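Local structure of hypothetical protein (Pyrococcus furiosus, 2FZF) at residues A[31-36]-A[68-73]. The protein is of unknown function but belongs to the rubrerythrin family of the ferritin clan, whose four-helix bundles commonly carry a carboxylate-bound di-iron site. Sequence-based numbering, arbitrary orientation.
Sequences AEIGAR and LLRKLY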
loop_
_atom_site.group_PDB
_atom_site.type_symbol
_atom_site.label_atom_id
_atom_site.label_comp_id
_atom_site.label_asym_id
_atom_site.label_seq_id
_atom_site.Cartn_x
_atom_site.Cartn_y
_atom_site.Cartn_z
ATOM N N ALA A 31 -1.635 -15.001 -13.184
ATOM C CA ALA A 31 -0.888 -13.774 -12.884
ATOM C C ALA A 31 -0.357 -13.789 -11.462
ATOM O O ALA A 31 0.797 -13.428 -11.209
ATOM C CB ALA A 31 -1.770 -12.558 -13.098
ATOM N N GLU A 32 -1.207 -14.209 -10.539
ATOM C CA GLU A 32 -0.822 -14.256 -9.151
ATOM C C GLU A 32 0.253 -15.306 -8.897
ATOM O O GLU A 32 1.076 -15.170 -7.996
ATOM C CB GLU A 32 -2.044 -14.538 -8.292
ATOM C CG GLU A 32 -2.233 -13.506 -7.196
ATOM C CD GLU A 32 -2.763 -12.172 -7.697
ATOM O OE1 GLU A 32 -2.634 -11.171 -6.947
ATOM O OE2 GLU A 32 -3.312 -12.121 -8.819
ATOM N N ILE A 33 0.260 -16.356 -9.696
ATOM C CA ILE A 33 1.249 -17.385 -9.501
ATOM C C ILE A 33 2.625 -16.879 -9.895
ATOM O O ILE A 33 3.601 -17.033 -9.155
ATOM C CB ILE A 33 0.875 -18.624 -10.303
ATOM C CG1 ILE A 33 -0.348 -19.249 -9.664
ATOM C CG2 ILE A 33 2.033 -19.594 -10.370
ATOM C CD1 ILE A 33 -0.902 -20.425 -10.388
ATOM N N GLY A 34 2.686 -16.257 -11.062
ATOM C CA GLY A 34 3.942 -15.739 -11.565
ATOM C C GLY A 34 4.447 -14.559 -10.772
ATOM O O GLY A 34 5.654 -14.325 -10.696
ATOM N N ALA A 35 3.515 -13.814 -10.189
ATOM C CA ALA A 35 3.842 -12.655 -9.373
ATOM C C ALA A 35 4.609 -13.125 -8.147
ATOM O O ALA A 35 5.745 -12.718 -7.914
ATOM C CB ALA A 35 2.572 -11.951 -8.961
ATOM N N ARG A 36 3.973 -14.000 -7.376
ATOM C CA ARG A 36 4.553 -14.553 -6.167
ATOM C C ARG A 36 5.973 -15.004 -6.374
ATOM O O ARG A 36 6.850 -14.716 -5.565
ATOM C CB ARG A 36 3.755 -15.761 -5.695
ATOM C CG ARG A 36 4.102 -16.187 -4.284
ATOM C CD ARG A 36 3.799 -17.658 -4.022
ATOM N NE ARG A 36 3.969 -18.016 -2.606
ATOM C CZ ARG A 36 5.069 -17.789 -1.889
ATOM N NH1 ARG A 36 5.115 -18.155 -0.620
ATOM N NH2 ARG A 36 6.123 -17.195 -2.431
ATOM N N LEU A 68 -7.091 -17.820 -2.739
ATOM C CA LEU A 68 -8.376 -17.127 -2.663
ATOM C C LEU A 68 -9.136 -17.209 -3.982
ATOM O O LEU A 68 -10.352 -17.414 -4.006
ATOM C CB LEU A 68 -8.192 -15.650 -2.286
ATOM C CG LEU A 68 -7.786 -15.314 -0.838
ATOM C CD1 LEU A 68 -8.018 -13.829 -0.593
ATOM C CD2 LEU A 68 -8.606 -16.135 0.159
ATOM N N LEU A 69 -8.415 -17.050 -5.082
ATOM C CA LEU A 69 -9.027 -17.097 -6.397
ATOM C C LEU A 69 -9.460 -18.507 -6.747
ATOM O O LEU A 69 -10.524 -18.701 -7.322
ATOM C CB LEU A 69 -8.042 -16.599 -7.455
ATOM C CG LEU A 69 -7.724 -15.111 -7.540
ATOM C CD1 LEU A 69 -6.592 -14.888 -8.507
ATOM C CD2 LEU A 69 -8.954 -14.365 -7.977
ATOM N N ARG A 70 -8.627 -19.486 -6.394
ATOM C CA ARG A 70 -8.905 -20.887 -6.696
ATOM C C ARG A 70 -10.179 -21.304 -5.984
ATOM O O ARG A 70 -10.925 -22.167 -6.459
ATOM C CB ARG A 70 -7.729 -21.786 -6.265
ATOM C CG ARG A 70 -6.368 -21.234 -6.692
ATOM C CD ARG A 70 -5.319 -22.269 -7.084
ATOM N NE ARG A 70 -5.648 -22.999 -8.309
ATOM C CZ ARG A 70 -4.759 -23.403 -9.220
ATOM N NH1 ARG A 70 -3.466 -23.143 -9.065
ATOM N NH2 ARG A 70 -5.163 -24.101 -10.278
ATOM N N LYS A 71 -10.428 -20.677 -4.841
ATOM C CA LYS A 71 -11.616 -20.977 -4.076
ATOM C C LYS A 71 -12.827 -20.435 -4.799
ATOM O O LYS A 71 -13.839 -21.127 -4.938
ATOM C CB LYS A 71 -11.549 -20.365 -2.676
ATOM C CG LYS A 71 -12.814 -20.657 -1.878
ATOM C CD LYS A 71 -12.706 -20.287 -0.417
ATOM C CE LYS A 71 -14.039 -20.505 0.277
ATOM N NZ LYS A 71 -14.002 -20.216 1.737
ATOM N N LEU A 72 -12.729 -19.193 -5.259
ATOM C CA LEU A 72 -13.837 -18.575 -5.970
ATOM C C LEU A 72 -14.133 -19.399 -7.229
ATOM O O LEU A 72 -15.266 -19.813 -7.442
ATOM C CB LEU A 72 -13.488 -17.127 -6.349
ATOM C CG LEU A 72 -14.628 -16.108 -6.554
ATOM C CD1 LEU A 72 -14.055 -14.827 -7.102
ATOM C CD2 LEU A 72 -15.660 -16.641 -7.513
ATOM N N TYR A 73 -13.112 -19.652 -8.042
ATOM C CA TYR A 73 -13.296 -20.417 -9.263
ATOM C C TYR A 73 -13.994 -21.739 -8.973
ATOM O O TYR A 73 -14.725 -22.271 -9.800
ATOM C CB TYR A 73 -11.945 -20.664 -9.936
ATOM C CG TYR A 73 -12.037 -21.260 -11.330
ATOM C CD1 TYR A 73 -12.524 -22.562 -11.531
ATOM C CD2 TYR A 73 -11.619 -20.528 -12.452
ATOM C CE1 TYR A 73 -12.588 -23.119 -12.814
ATOM C CE2 TYR A 73 -11.677 -21.080 -13.739
ATOM C CZ TYR A 73 -12.160 -22.373 -13.909
ATOM O OH TYR A 73 -12.201 -22.931 -15.159
#
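OE2 of E32 is hydrogen-bonded to the hydroxyl of Y124, and the same oxygen lies 4.3 Å from CD1 of L69. The other oxygen of E32, OE1, is close to OE1 of E62, and the side chain also touches H65 and E147, a grouping between the bundle helices that is consistent with the di-iron carboxylate cluster of rubrerythrin relatives. CD1 of L69 comes near the edge of this polar group, whereas the rest of the leucine side chain belongs to the buried apolar packing of the bundle.

Nearer the surface, CD1 of I33 approaches NH1 of R70 at 4.0 Å, and the two side chains cross at about a right angle. The methyl meets the guanidinium obliquely. R70 leaves its backbone at an angle to helix 21-44, but bends at chi2 (-145°) and chi3 (67°) carry the head group over to I33. The same NH1 forms a salt bridge with OE2 of E66, one turn earlier on helix 63-76, and I33 touches E66 as well.

The nearest CA atoms across the contact, those of E32 and L69, are 9.1 Å apart, an ordinary spacing for packed helices, and no hydrogen bond joins the two segments. Here helices 21-44 and 63-76 therefore meet through sparse van der Waals touching alone, while the orientation of the E32 carboxylate and of the R70 head group is probably set by their bonds to Y124 of helix 103-129 and to E66 on the arginine's own helix.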